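Local coordinates for putative uncharacterized protein (Enterobacter cloacae, PDB 4HFK), which probably acts as an immunity protein that binds a type VI secretion system amidase and protects the cell that carries both, at residues E16-N21 with E56-V61; G25-S30 with S64-K69. One frame throughout, in Å; residues are numbered along the deposited sequence.

Interaction 1. Residues E16-N21 with E56-V61; sequences ENWVQN and EKADEV
The turn of helix 11-27 that carries Trp18 and Val19 runs past the turn of helix 52-66 that carries Ala58, with the CA atoms of Val19 and Ala58 7.3 Å apart and no hydrogen bond between the two segments. The gap is bridged mostly by one large side chain meeting a very small one. Trp18 holds its CG anti to the backbone N (chi1 -178°), which sets CG beside the residue's own carbonyl carbon, and the indole reaches from there across to the other helix with its six-membered ring ahead. The rim atom CZ3 of Trp18 reaches the methyl CB of Ala58 at 3.8 Å, approaching it obliquely. Beside it, CH2 of Trp18 comes within 4.5 Å of the backbone N of Asp59, which lies at the ring edge near its plane; this is simple proximity. The pyrrole NE1 of Trp18 sits on the far side of the indole, 7.7 Å from Ala58 CB, so the benzene part alone faces this helix. Alanine suits its place because its short side chain points at the neighbouring helix and lets the backbone stand near the broad ring. Asp59 borders the indole with its CB, while its carboxylate forms a salt bridge with Arg22. Elsewhere Trp18 makes an edge-to-face pair with Phe55 and packs on Ala41 and Trp44 of helix 31-47. It also touches an apolar side chain on the chain of another protein in the assembly, and a basic side chain of that protein pairs with Glu56. With no polar bond across it, this join of two helices rests on shape and on the burial of apolar surface, and the same tryptophan carries that packing from the helical core to the surface that meets that protein.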
# COMPACT_ATOMS: atom_id res chain seq x y z
N GLU B 16 4.81 6.41 -7.13
CA GLU B 16 4.17 5.09 -7.00
C GLU B 16 3.27 5.00 -5.77
O GLU B 16 2.16 4.49 -5.84
CB GLU B 16 5.23 3.98 -6.95
CG GLU B 16 5.94 3.75 -8.28
CD GLU B 16 7.27 3.01 -8.13
OE1 GLU B 16 7.63 2.63 -6.99
OE2 GLU B 16 7.95 2.83 -9.16
N ASN B 17 3.78 5.48 -4.64
CA ASN B 17 3.02 5.45 -3.40
C ASN B 17 1.80 6.37 -3.45
O ASN B 17 0.74 6.02 -2.93
CB ASN B 17 3.94 5.75 -2.21
CG ASN B 17 5.02 4.69 -2.04
OD1 ASN B 17 4.90 3.59 -2.58
ND2 ASN B 17 6.09 5.01 -1.30
N TRP B 18 1.94 7.53 -4.09
CA TRP B 18 0.78 8.36 -4.36
C TRP B 18 -0.28 7.56 -5.12
O TRP B 18 -1.45 7.50 -4.71
CB TRP B 18 1.13 9.63 -5.15
CG TRP B 18 -0.08 10.52 -5.39
CD1 TRP B 18 -0.59 11.47 -4.54
CD2 TRP B 18 -0.96 10.50 -6.53
NE1 TRP B 18 -1.71 12.06 -5.10
CE2 TRP B 18 -1.95 11.49 -6.32
CE3 TRP B 18 -0.98 9.77 -7.73
CZ2 TRP B 18 -2.97 11.74 -7.25
CZ3 TRP B 18 -1.98 10.03 -8.65
CH2 TRP B 18 -2.97 11.01 -8.40
N VAL B 19 0.13 6.92 -6.21
CA VAL B 19 -0.80 6.16 -7.04
C VAL B 19 -1.45 5.04 -6.24
O VAL B 19 -2.67 4.83 -6.31
CB VAL B 19 -0.12 5.56 -8.29
CG1 VAL B 19 -1.07 4.59 -9.01
CG2 VAL B 19 0.35 6.66 -9.24
N GLN B 20 -0.63 4.32 -5.46
CA GLN B 20 -1.14 3.19 -4.68
C GLN B 20 -2.14 3.66 -3.62
O GLN B 20 -3.22 3.08 -3.47
CB GLN B 20 0.01 2.43 -4.01
CG GLN B 20 -0.34 0.97 -3.65
CD GLN B 20 -0.34 0.70 -2.16
OE1 GLN B 20 -0.28 1.63 -1.35
NE2 GLN B 20 -0.41 -0.58 -1.78
N ASN B 21 -1.77 4.69 -2.87
CA ASN B 21 -2.62 5.19 -1.79
C ASN B 21 -3.94 5.71 -2.35
O ASN B 21 -5.01 5.48 -1.79
CB ASN B 21 -1.93 6.30 -1.01
CG ASN B 21 -0.83 5.79 -0.10
OD1 ASN B 21 -0.26 6.57 0.67
ND2 ASN B 21 -0.50 4.50 -0.20
N GLU B 56 -2.99 14.35 -12.44
CA GLU B 56 -4.30 14.41 -13.10
C GLU B 56 -4.44 13.27 -14.10
O GLU B 56 -5.44 12.56 -14.09
CB GLU B 56 -4.50 15.76 -13.80
CG GLU B 56 -4.41 16.97 -12.86
CD GLU B 56 -4.43 18.29 -13.60
OE1 GLU B 56 -4.72 18.29 -14.82
OE2 GLU B 56 -4.14 19.33 -12.97
N LYS B 57 -3.45 13.10 -14.97
CA LYS B 57 -3.47 12.00 -15.93
C LYS B 57 -3.42 10.63 -15.24
O LYS B 57 -4.13 9.70 -15.64
CB LYS B 57 -2.32 12.12 -16.92
CG LYS B 57 -2.41 13.36 -17.81
CD LYS B 57 -1.32 13.35 -18.87
CE LYS B 57 -1.42 14.57 -19.78
NZ LYS B 57 -0.30 14.60 -20.77
N ALA B 58 -2.60 10.51 -14.20
CA ALA B 58 -2.48 9.26 -13.46
C ALA B 58 -3.81 8.83 -12.86
O ALA B 58 -4.13 7.64 -12.81
CB ALA B 58 -1.42 9.39 -12.37
N ASP B 59 -4.59 9.80 -12.40
CA ASP B 59 -5.89 9.50 -11.82
C ASP B 59 -6.83 8.88 -12.86
O ASP B 59 -7.62 7.99 -12.54
CB ASP B 59 -6.53 10.75 -11.22
CG ASP B 59 -7.62 10.43 -10.23
OD1 ASP B 59 -7.30 9.82 -9.18
OD2 ASP B 59 -8.78 10.78 -10.49
N GLU B 60 -6.73 9.34 -14.10
CA GLU B 60 -7.50 8.73 -15.19
C GLU B 60 -7.03 7.31 -15.46
O GLU B 60 -7.85 6.40 -15.67
CB GLU B 60 -7.36 9.55 -16.48
CG GLU B 60 -8.00 10.92 -16.42
N VAL B 61 -5.72 7.11 -15.47
CA VAL B 61 -5.16 5.78 -15.70
C VAL B 61 -5.64 4.84 -14.60
O VAL B 61 -6.07 3.71 -14.87
CB VAL B 61 -3.62 5.81 -15.79
CG1 VAL B 61 -3.05 4.41 -15.82
CG2 VAL B 61 -3.17 6.59 -17.02

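Interaction 2. Residues G25-S30 with S64-K69; sequences GKIADS and SLLKQK
Leu66 stands with its branched end between two consecutive residues of the other helix, Lys26 and Ile27, and crosses each of their side chains at about a right angle. Its two methyls divide the work. CD1 of Leu66 lies 3.6 Å from Lys26 CB and 3.8 Å from Lys26 CD, resting across the aliphatic part of the lysine, while CD2 of Leu66 meets Ile27 CG2 at 3.7 Å. Ile27 has CG1 between its backbone N and carbonyl carbon (chi1 53°), which sets CG2 anti to the carbonyl carbon and presents that methyl to the leucine; Ile27 also packs on Gln79 and Cys83 of helix 79-87. In this all-helical fold helix 11-27 gives way at Ala28 to a short link, with Asp29 at the centre of an inverse gamma turn and Ser30 as N-cap of helix 31-47, its OG bonded to Leu33 N. Lysine suits a partly exposed place such as that of Lys26, since its methylenes can cover leucine while its charged end leads away. Its chain is extended until a bend at chi4 (-55°). Across the subunit boundary, Asp29 OD1 bonds Ser30 OG of the second subunit, while Ile27 packs on Leu33 of that subunit.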
# COMPACT_ATOMS: atom_id res chain seq x y z
N GLY B 25 -7.86 4.38 -1.81
CA GLY B 25 -8.97 5.28 -1.53
C GLY B 25 -10.16 5.04 -2.45
O GLY B 25 -11.31 5.18 -2.03
N LYS B 26 -9.88 4.69 -3.70
CA LYS B 26 -10.95 4.44 -4.65
C LYS B 26 -11.65 3.09 -4.44
O LYS B 26 -12.82 2.96 -4.78
CB LYS B 26 -10.41 4.51 -6.09
CG LYS B 26 -10.04 5.91 -6.54
CD LYS B 26 -9.63 5.93 -8.00
CE LYS B 26 -9.15 7.31 -8.41
NZ LYS B 26 -10.17 8.37 -8.10
N ILE B 27 -10.94 2.09 -3.91
CA ILE B 27 -11.55 0.77 -3.73
C ILE B 27 -12.07 0.51 -2.32
O ILE B 27 -12.81 -0.45 -2.08
CB ILE B 27 -10.60 -0.40 -4.12
CG1 ILE B 27 -9.25 -0.29 -3.41
CG2 ILE B 27 -10.39 -0.44 -5.62
CD1 ILE B 27 -9.10 -1.21 -2.24
N ALA B 28 -11.68 1.36 -1.37
CA ALA B 28 -12.08 1.17 0.02
C ALA B 28 -13.59 1.32 0.19
O ALA B 28 -14.16 2.31 -0.26
CB ALA B 28 -11.36 2.14 0.91
N ASP B 29 -14.23 0.34 0.81
CA ASP B 29 -15.66 0.41 1.11
C ASP B 29 -15.74 0.91 2.54
O ASP B 29 -16.22 0.22 3.44
CB ASP B 29 -16.32 -0.97 0.99
CG ASP B 29 -15.69 -2.00 1.93
OD1 ASP B 29 -14.46 -1.94 2.13
OD2 ASP B 29 -16.44 -2.83 2.50
N SER B 30 -15.25 2.13 2.74
CA SER B 30 -15.07 2.69 4.06
C SER B 30 -14.76 4.18 3.93
O SER B 30 -13.76 4.57 3.29
CB SER B 30 -13.92 1.99 4.78
OG SER B 30 -13.61 2.65 6.00
N SER B 64 -9.25 3.67 -15.06
CA SER B 64 -9.32 2.71 -16.14
C SER B 64 -8.76 1.34 -15.74
O SER B 64 -9.37 0.30 -16.03
CB SER B 64 -8.57 3.24 -17.36
OG SER B 64 -8.64 2.30 -18.43
N LEU B 65 -7.60 1.32 -15.07
CA LEU B 65 -6.98 0.05 -14.70
C LEU B 65 -7.73 -0.68 -13.57
O LEU B 65 -7.75 -1.91 -13.53
CB LEU B 65 -5.50 0.25 -14.33
CG LEU B 65 -4.53 0.52 -15.49
CD1 LEU B 65 -3.10 0.64 -15.00
CD2 LEU B 65 -4.63 -0.57 -16.54
N LEU B 66 -8.34 0.09 -12.67
CA LEU B 66 -9.11 -0.49 -11.56
C LEU B 66 -10.24 -1.40 -12.06
O LEU B 66 -10.67 -2.31 -11.34
CB LEU B 66 -9.68 0.60 -10.64
CG LEU B 66 -8.75 1.12 -9.54
CD1 LEU B 66 -9.42 2.22 -8.74
CD2 LEU B 66 -8.31 -0.00 -8.61
N LYS B 67 -10.69 -1.18 -13.29
CA LYS B 67 -11.75 -2.00 -13.88
C LYS B 67 -11.30 -3.43 -14.17
O LYS B 67 -12.13 -4.34 -14.31
CB LYS B 67 -12.28 -1.33 -15.15
CG LYS B 67 -12.96 0.01 -14.89
CD LYS B 67 -13.33 0.70 -16.20
CE LYS B 67 -14.10 1.99 -15.93
NZ LYS B 67 -14.46 2.70 -17.20
N GLN B 68 -9.99 -3.64 -14.29
CA GLN B 68 -9.47 -4.98 -14.53
C GLN B 68 -9.81 -5.87 -13.34
O GLN B 68 -9.69 -5.45 -12.19
CB GLN B 68 -7.95 -4.94 -14.72
CG GLN B 68 -7.50 -4.49 -16.09
CD GLN B 68 -6.44 -5.42 -16.65
OE1 GLN B 68 -5.49 -5.78 -15.96
NE2 GLN B 68 -6.61 -5.83 -17.91
N LYS B 69 -10.27 -7.09 -13.62
CA LYS B 69 -10.62 -8.02 -12.56
C LYS B 69 -9.50 -9.03 -12.35
O LYS B 69 -9.03 -9.66 -13.31
CB LYS B 69 -11.93 -8.75 -12.88
CG LYS B 69 -13.15 -7.85 -12.92
CD LYS B 69 -14.43 -8.64 -12.67

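Both interactions join helix 11-27 to helix 52-66, at positions about 12 Å apart between centres. Interaction 1 lies in the core, about 5 Å from the centre of the chain, and relies on an aromatic ring against a small methyl; interaction 2 is a surface contact, where leucine and isoleucine methyls and the methylenes of a lysine take over. Charge connects the two, since Asp59 OD1 of interaction 1 and Lys26 NZ of interaction 2 stand 3.4 Å apart as a long, weak ion pair beside the stronger Arg22 bridge. Residues of both reach the second subunit, while interaction 1 also faces the other protein.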